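Local coordinates for protein chloramphenicol acetyltransferase (Vibrio fischeri, PDB 5UX9) that probably transfers an acetyl group from acetyl-CoA to the 3-hydroxyl of chloramphenicol, the step by which this hexapeptide-repeat enzyme would confer antibiotic resistance, at residues Arg151-Lys156 / Val165-Val170; Val128-Glu133 / Val140-Gly145. All coordinates share one frame; numbering follows the deposited sequence.

Interaction 1. Residues Arg151-Lys156 / Val165-Val170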
ATOM      1  N   ARG A 151      -0.810  -7.384   0.026  1.00 36.51           N
ATOM      2  CA  ARG A 151      -0.292  -6.229   0.763  1.00 37.15           C
ATOM      3  C   ARG A 151       0.499  -6.641   1.999  1.00 38.41           C
ATOM      4  O   ARG A 151       0.615  -5.875   2.960  1.00 41.11           O
ATOM      5  CB  ARG A 151      -1.411  -5.258   1.145  1.00 37.67           C
ATOM      6  CG  ARG A 151      -1.556  -4.110   0.167  1.00 37.85           C
ATOM      7  CD  ARG A 151      -2.236  -2.921   0.804  1.00 40.77           C
ATOM      8  NE  ARG A 151      -2.952  -2.125  -0.184  1.00 42.17           N
ATOM      9  CZ  ARG A 151      -3.888  -1.233   0.118  1.00 48.30           C
ATOM     10  NH1 ARG A 151      -4.220  -1.022   1.385  1.00 50.23           N
ATOM     11  NH2 ARG A 151      -4.492  -0.550  -0.845  1.00 50.93           N
ATOM     12  N   ALA A 152       1.054  -7.847   1.982  1.00 36.58           N
ATOM     13  CA  ALA A 152       1.940  -8.285   3.046  1.00 32.71           C
ATOM     14  C   ALA A 152       3.337  -7.723   2.828  1.00 30.82           C
ATOM     15  O   ALA A 152       3.783  -7.528   1.694  1.00 30.52           O
ATOM     16  CB  ALA A 152       1.993  -9.811   3.113  1.00 32.70           C
ATOM     17  N   VAL A 153       4.028  -7.455   3.930  1.00 33.97           N
ATOM     18  CA  VAL A 153       5.402  -6.969   3.899  1.00 34.00           C
ATOM     19  C   VAL A 153       6.281  -8.051   4.513  1.00 34.40           C
ATOM     20  O   VAL A 153       6.272  -8.255   5.734  1.00 32.86           O
ATOM     21  CB  VAL A 153       5.554  -5.631   4.633  1.00 33.73           C
ATOM     22  CG1 VAL A 153       6.979  -5.116   4.503  1.00 31.47           C
ATOM     23  CG2 VAL A 153       4.564  -4.614   4.085  1.00 34.00           C
ATOM     24  N   ILE A 154       7.036  -8.744   3.665  1.00 32.79           N
ATOM     25  CA  ILE A 154       7.890  -9.848   4.089  1.00 29.96           C
ATOM     26  C   ILE A 154       9.292  -9.298   4.332  1.00 30.66           C
ATOM     27  O   ILE A 154       9.960  -8.833   3.404  1.00 28.70           O
ATOM     28  CB  ILE A 154       7.906 -10.976   3.050  1.00 29.82           C
ATOM     29  CG1 ILE A 154       6.481 -11.445   2.730  1.00 29.49           C
ATOM     30  CG2 ILE A 154       8.761 -12.138   3.527  1.00 31.31           C
ATOM     31  CD1 ILE A 154       5.650 -11.800   3.946  1.00 32.01           C
ATOM     32  N   THR A 155       9.738  -9.358   5.591  1.00 27.46           N
ATOM     33  CA  THR A 155      11.061  -8.892   5.989  1.00 27.60           C
ATOM     34  C   THR A 155      11.985 -10.002   6.468  1.00 29.97           C
ATOM     35  O   THR A 155      13.196  -9.777   6.559  1.00 30.75           O
ATOM     36  CB  THR A 155      10.942  -7.847   7.109  1.00 28.26           C
ATOM     37  OG1 THR A 155      10.514  -8.495   8.317  1.00 30.58           O
ATOM     38  CG2 THR A 155       9.937  -6.770   6.739  1.00 28.88           C
ATOM     39  N   LYS A 156      11.445 -11.164   6.815  1.00 29.15           N
ATOM     40  CA  LYS A 156      12.227 -12.328   7.197  1.00 31.93           C
ATOM     41  C   LYS A 156      12.066 -13.420   6.146  1.00 31.97           C
ATOM     42  O   LYS A 156      11.340 -13.268   5.161  1.00 29.22           O
ATOM     43  CB  LYS A 156      11.811 -12.844   8.577  1.00 31.69           C
ATOM     44  CG  LYS A 156      11.340 -11.780   9.546  1.00 32.20           C
ATOM     45  CD  LYS A 156      10.552 -12.404  10.684  1.00 33.50           C
ATOM     46  CE  LYS A 156      10.045 -11.351  11.656  1.00 37.65           C
ATOM     47  NZ  LYS A 156       9.103 -11.936  12.653  1.00 38.82           N
ATOM     48  N   VAL A 165       0.673 -13.487   6.109  1.00 31.18           N
ATOM     49  CA  VAL A 165      -0.150 -12.327   5.804  1.00 32.40           C
ATOM     50  C   VAL A 165       0.314 -11.161   6.671  1.00 33.01           C
ATOM     51  O   VAL A 165       1.059 -11.333   7.637  1.00 32.81           O
ATOM     52  CB  VAL A 165      -1.652 -12.601   6.017  1.00 33.39           C
ATOM     53  CG1 VAL A 165      -2.057 -13.916   5.363  1.00 32.90           C
ATOM     54  CG2 VAL A 165      -1.986 -12.609   7.500  1.00 34.01           C
ATOM     55  N   GLY A 166      -0.138  -9.963   6.307  1.00 33.11           N
ATOM     56  CA  GLY A 166       0.175  -8.789   7.105  1.00 35.08           C
ATOM     57  C   GLY A 166       1.662  -8.502   7.136  1.00 34.91           C
ATOM     58  O   GLY A 166       2.381  -8.696   6.151  1.00 37.24           O
ATOM     59  N   ASN A 167       2.139  -8.034   8.289  1.00 33.49           N
ATOM     60  CA  ASN A 167       3.554  -7.699   8.456  1.00 36.53           C
ATOM     61  C   ASN A 167       4.279  -8.909   9.038  1.00 36.37           C
ATOM     62  O   ASN A 167       4.587  -8.981  10.229  1.00 36.47           O
ATOM     63  CB  ASN A 167       3.712  -6.460   9.328  1.00 40.23           C
ATOM     64  CG  ASN A 167       3.017  -5.243   8.744  1.00 42.07           C
ATOM     65  OD1 ASN A 167       2.858  -5.127   7.527  1.00 43.63           O
ATOM     66  ND2 ASN A 167       2.600  -4.326   9.612  1.00 41.85           N
ATOM     67  N   ASN A 168       4.548  -9.881   8.160  1.00 33.91           N
ATOM     68  CA  ASN A 168       5.284 -11.102   8.504  1.00 33.18           C
ATOM     69  C   ASN A 168       4.581 -11.901   9.600  1.00 32.82           C
ATOM     70  O   ASN A 168       5.224 -12.479  10.479  1.00 35.52           O
ATOM     71  CB  ASN A 168       6.726 -10.786   8.907  1.00 35.92           C
ATOM     72  CG  ASN A 168       7.707 -10.996   7.774  1.00 38.59           C
ATOM     73  OD1 ASN A 168       8.425 -10.076   7.387  1.00 43.22           O
ATOM     74  ND2 ASN A 168       7.746 -12.210   7.239  1.00 35.75           N
ATOM     75  N   VAL A 169       3.254 -11.945   9.547  1.00 31.37           N
ATOM     76  CA  VAL A 169       2.467 -12.733  10.489  1.00 31.57           C
ATOM     77  C   VAL A 169       2.259 -14.114   9.878  1.00 30.72           C
ATOM     78  O   VAL A 169       1.546 -14.262   8.881  1.00 29.22           O
ATOM     79  CB  VAL A 169       1.129 -12.061  10.816  1.00 31.29           C
ATOM     80  CG1 VAL A 169       0.295 -12.959  11.717  1.00 32.13           C
ATOM     81  CG2 VAL A 169       1.360 -10.709  11.471  1.00 32.35           C
ATOM     82  N   VAL A 170       2.886 -15.126  10.469  1.00 32.15           N
ATOM     83  CA  VAL A 170       2.747 -16.495   9.985  1.00 31.88           C
ATOM     84  C   VAL A 170       1.405 -17.041  10.453  1.00 32.15           C
ATOM     85  O   VAL A 170       1.156 -17.160  11.657  1.00 34.20           O
ATOM     86  CB  VAL A 170       3.903 -17.379  10.473  1.00 34.22           C
ATOM     87  CG1 VAL A 170       3.703 -18.809   9.999  1.00 34.29           C
ATOM     88  CG2 VAL A 170       5.233 -16.831   9.982  1.00 34.67           C
TER
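With chi1 at 70°, Thr155 places OG1 between its own backbone N and carbonyl carbon, facing the amide of Asn168; the latter, with chi1 at -98°, brings its amide over toward Thr155 with OD1 foremost. Thr155 OG1 donates to Asn168 OD1 over 2.8 Å, arriving 36° out of the plane of the carbonyl rather than along a lone pair. Lys156 N reaches Asn168 OD1 from the same face, at 3.3 Å. Thr155 N is modelled too near this oxygen for the bond to be relied on. One amide oxygen therefore gathers donors from two successive residues and holds the turn at Thr155-Lys156 against the tip of the loop 166-168.

The other half of that amide serves as a packing surface: Ile154 crosses Asn168 at about a right angle, its CG2 lying 3.8 Å from Asn168 ND2. Val153 and Asn167 instead run side by side in the same direction, with Val153 CG2 3.9 Å from Asn167 OD1. Between the backbones, Val153 N donates to Gly166 O at 3.0 Å. The methyl of Ala152 lies beside the same carbonyl, Ala152 CB being 3.3 Å from Gly166 O.

An inverse gamma turn about Asn167 shapes the tip of the loop, and paired backbone bonds between Val165 and Val169 close it at its base. The third subunit packs its Arg151 on Val153 and its Gly166 on Asn167. The loop joins the antiparallel strands 162-165 and 169-173, the second of them the outermost strand of its sheet in this chain. Its partner, strand 153-154, is the outermost member of another sheet, bonded through Ile154 to Met135 and Met137 of the neighbouring strand 135-136 and its following turn.

Interaction 2. Residues Val128-Glu133 / Val140-Gly145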
ATOM      1  N   VAL A 128       5.159 -20.776  -5.649  1.00 31.27           N
ATOM      2  CA  VAL A 128       4.944 -19.674  -4.719  1.00 30.02           C
ATOM      3  C   VAL A 128       3.858 -18.763  -5.277  1.00 28.87           C
ATOM      4  O   VAL A 128       3.908 -18.367  -6.449  1.00 27.91           O
ATOM      5  CB  VAL A 128       6.246 -18.894  -4.467  1.00 29.13           C
ATOM      6  CG1 VAL A 128       5.967 -17.647  -3.646  1.00 27.10           C
ATOM      7  CG2 VAL A 128       7.264 -19.783  -3.769  1.00 29.04           C
ATOM      8  N   TRP A 129       2.870 -18.445  -4.443  1.00 29.40           N
ATOM      9  CA  TRP A 129       1.806 -17.504  -4.779  1.00 29.40           C
ATOM     10  C   TRP A 129       1.992 -16.267  -3.909  1.00 27.20           C
ATOM     11  O   TRP A 129       1.858 -16.339  -2.683  1.00 29.71           O
ATOM     12  CB  TRP A 129       0.427 -18.132  -4.570  1.00 29.41           C
ATOM     13  CG  TRP A 129      -0.716 -17.165  -4.738  1.00 30.04           C
ATOM     14  CD1 TRP A 129      -0.745 -16.052  -5.531  1.00 31.67           C
ATOM     15  CD2 TRP A 129      -1.992 -17.223  -4.087  1.00 31.49           C
ATOM     16  NE1 TRP A 129      -1.960 -15.419  -5.416  1.00 33.05           N
ATOM     17  CE2 TRP A 129      -2.743 -16.117  -4.536  1.00 32.52           C
ATOM     18  CE3 TRP A 129      -2.574 -18.105  -3.168  1.00 32.85           C
ATOM     19  CZ2 TRP A 129      -4.043 -15.870  -4.098  1.00 33.91           C
ATOM     20  CZ3 TRP A 129      -3.866 -17.857  -2.735  1.00 31.76           C
ATOM     21  CH2 TRP A 129      -4.585 -16.748  -3.200  1.00 32.80           C
ATOM     22  N   ILE A 130       2.313 -15.144  -4.547  1.00 26.34           N
ATOM     23  CA  ILE A 130       2.533 -13.869  -3.874  1.00 28.62           C
ATOM     24  C   ILE A 130       1.349 -12.969  -4.199  1.00 29.98           C
ATOM     25  O   ILE A 130       1.111 -12.645  -5.369  1.00 28.92           O
ATOM     26  CB  ILE A 130       3.865 -13.227  -4.298  1.00 26.27           C
ATOM     27  CG1 ILE A 130       5.020 -14.218  -4.121  1.00 26.20           C
ATOM     28  CG2 ILE A 130       4.126 -11.934  -3.522  1.00 28.23           C
ATOM     29  CD1 ILE A 130       6.386 -13.604  -4.341  1.00 26.52           C
ATOM     30  N   GLY A 131       0.598 -12.585  -3.164  1.00 35.01           N
ATOM     31  CA  GLY A 131      -0.606 -11.798  -3.346  1.00 35.40           C
ATOM     32  C   GLY A 131      -0.344 -10.411  -3.907  1.00 36.59           C
ATOM     33  O   GLY A 131       0.791  -9.950  -4.024  1.00 36.36           O
ATOM     34  N   SER A 132      -1.436  -9.734  -4.255  1.00 38.61           N
ATOM     35  CA  SER A 132      -1.348  -8.437  -4.917  1.00 37.05           C
ATOM     36  C   SER A 132      -0.794  -7.369  -3.980  1.00 36.73           C
ATOM     37  O   SER A 132      -1.154  -7.303  -2.801  1.00 35.84           O
ATOM     38  CB  SER A 132      -2.724  -8.014  -5.429  1.00 37.81           C
ATOM     39  OG  SER A 132      -2.692  -6.708  -5.980  1.00 40.87           O
ATOM     40  N   GLU A 133       0.092  -6.530  -4.523  1.00 35.60           N
ATOM     41  CA  GLU A 133       0.647  -5.371  -3.822  1.00 36.22           C
ATOM     42  C   GLU A 133       1.402  -5.765  -2.554  1.00 35.54           C
ATOM     43  O   GLU A 133       1.517  -4.971  -1.618  1.00 37.95           O
ATOM     44  CB  GLU A 133      -0.441  -4.340  -3.507  1.00 37.07           C
ATOM     45  CG  GLU A 133      -0.800  -3.466  -4.699  1.00 42.24           C
ATOM     46  CD  GLU A 133      -2.001  -2.580  -4.444  1.00 44.69           C
ATOM     47  OE1 GLU A 133      -2.675  -2.194  -5.423  1.00 46.38           O
ATOM     48  OE2 GLU A 133      -2.269  -2.266  -3.265  1.00 47.72           O
ATOM     49  N   VAL A 140      15.422 -11.564   1.181  1.00 31.02           N
ATOM     50  CA  VAL A 140      14.444 -12.487   1.743  1.00 30.78           C
ATOM     51  C   VAL A 140      14.424 -13.763   0.912  1.00 32.37           C
ATOM     52  O   VAL A 140      14.393 -13.714  -0.324  1.00 30.80           O
ATOM     53  CB  VAL A 140      13.050 -11.836   1.800  1.00 29.40           C
ATOM     54  CG1 VAL A 140      11.953 -12.890   1.727  1.00 29.33           C
ATOM     55  CG2 VAL A 140      12.911 -11.000   3.063  1.00 27.60           C
ATOM     56  N   HIS A 141      14.456 -14.907   1.590  1.00 34.63           N
ATOM     57  CA  HIS A 141      14.291 -16.207   0.956  1.00 34.24           C
ATOM     58  C   HIS A 141      12.879 -16.708   1.223  1.00 33.02           C
ATOM     59  O   HIS A 141      12.416 -16.687   2.368  1.00 34.34           O
ATOM     60  CB  HIS A 141      15.315 -17.216   1.483  1.00 35.36           C
ATOM     61  CG  HIS A 141      16.738 -16.853   1.184  1.00 39.46           C
ATOM     62  ND1 HIS A 141      17.790 -17.707   1.436  1.00 41.38           N
ATOM     63  CD2 HIS A 141      17.285 -15.729   0.659  1.00 40.06           C
ATOM     64  CE1 HIS A 141      18.922 -17.128   1.078  1.00 41.58           C
ATOM     65  NE2 HIS A 141      18.644 -15.926   0.605  1.00 40.95           N
ATOM     66  N   ILE A 142      12.196 -17.154   0.170  1.00 34.01           N
ATOM     67  CA  ILE A 142      10.838 -17.678   0.276  1.00 33.09           C
ATOM     68  C   ILE A 142      10.856 -19.134  -0.165  1.00 32.75           C
ATOM     69  O   ILE A 142      11.293 -19.445  -1.280  1.00 35.67           O
ATOM     70  CB  ILE A 142       9.839 -16.866  -0.560  1.00 30.72           C
ATOM     71  CG1 ILE A 142       9.751 -15.432  -0.033  1.00 29.73           C
ATOM     72  CG2 ILE A 142       8.469 -17.526  -0.533  1.00 29.12           C
ATOM     73  CD1 ILE A 142       8.699 -14.595  -0.723  1.00 32.32           C
ATOM     74  N   GLY A 143      10.371 -20.023   0.707  1.00 29.42           N
ATOM     75  CA  GLY A 143      10.420 -21.443   0.438  1.00 30.39           C
ATOM     76  C   GLY A 143       9.375 -21.901  -0.562  1.00 30.18           C
ATOM     77  O   GLY A 143       8.437 -21.183  -0.906  1.00 29.75           O
ATOM     78  N   ASP A 144       9.556 -23.135  -1.032  1.00 33.04           N
ATOM     79  CA  ASP A 144       8.641 -23.712  -2.004  1.00 31.59           C
ATOM     80  C   ASP A 144       7.242 -23.844  -1.414  1.00 30.59           C
ATOM     81  O   ASP A 144       7.067 -24.080  -0.216  1.00 30.62           O
ATOM     82  CB  ASP A 144       9.137 -25.085  -2.462  1.00 35.29           C
ATOM     83  CG  ASP A 144      10.541 -25.043  -3.035  1.00 39.82           C
ATOM     84  OD1 ASP A 144      10.864 -24.081  -3.762  1.00 39.54           O
ATOM     85  OD2 ASP A 144      11.319 -25.981  -2.762  1.00 42.51           O
ATOM     86  N   GLY A 145       6.238 -23.686  -2.275  1.00 32.20           N
ATOM     87  CA  GLY A 145       4.858 -23.861  -1.869  1.00 29.81           C
ATOM     88  C   GLY A 145       4.319 -22.820  -0.916  1.00 29.91           C
ATOM     89  O   GLY A 145       3.203 -22.984  -0.414  1.00 30.26           O
TER
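Apolar packing carries this contact, and it is centred on Val128 and Ile142. The two side chains cross obliquely, and CG2 of Ile142 meets both methyls of the valine: it lies 4.0 Å from Val128 CG1 and 4.1 Å from Val128 CG2. Ile142 presents this branch because CG2 stands opposite its backbone N, while CG1 leaves on the other side with chi1 at -64° and continues extended. That longer arm sends its end toward Ile130: the terminal methyl of Ile142 comes up to the flank of Ile130's extended end, Ile130 CD1 lying 4.4 Å from Ile142 CD1. This second meeting is looser than the first.

Contact between side chain and backbone adds a smaller share. Val128 CG2 sits 3.4 Å from Gly143 O, and the same methyl comes within 4.3 Å of Gly145 N. A methyl thus lies against the peptide chain as it turns at the corner after strand 141-142.

Hydrogen bonding is directed elsewhere, since the backbones of the two segments share no such bond. Val128 and Ile130 pair with Ser78 in the strand beside them, and Trp129 pairs with Ala146 and Ile148 on its other flank. Ile142 also packs on Ile148 and Val124, which brings further aliphatic side chains to the cluster.

Strands 129-130 and 141-142 belong to different sheets, so their side chains meet across the interior and not along one face. This is the hallmark of the left-handed parallel beta-helix of hexapeptide-repeat transferases, a triangular prism filled by aliphatic residues. Ile130 and Ile142, each followed by a glycine, fit the position of the repeat that points inward, and here Val128 and Ile130 of one flat wall meet Ile142 of another.

Interaction 2 comes first along the chain and lies nearer its centre; interaction 1 follows toward the end of the prism, where the hairpin 162-173 begins, their centres 10 Å apart. They touch directly. Arg151 N probably donates to Ser132 O at 2.8 Å, and Arg151 NE makes a salt bridge with Glu133 OE2 at 3.2 Å, tying equivalent corners of successive coils. At another corner Val140 CG2 packs 3.5 Å from Lys156 O. The same Arg151-Glu133 corner faces the trimer interface, where Arg151 NH1 bonds to Glu133 O of the second subunit. Both contacts are remote from Glu210, the magnesium-binding residue in the C-terminal helix.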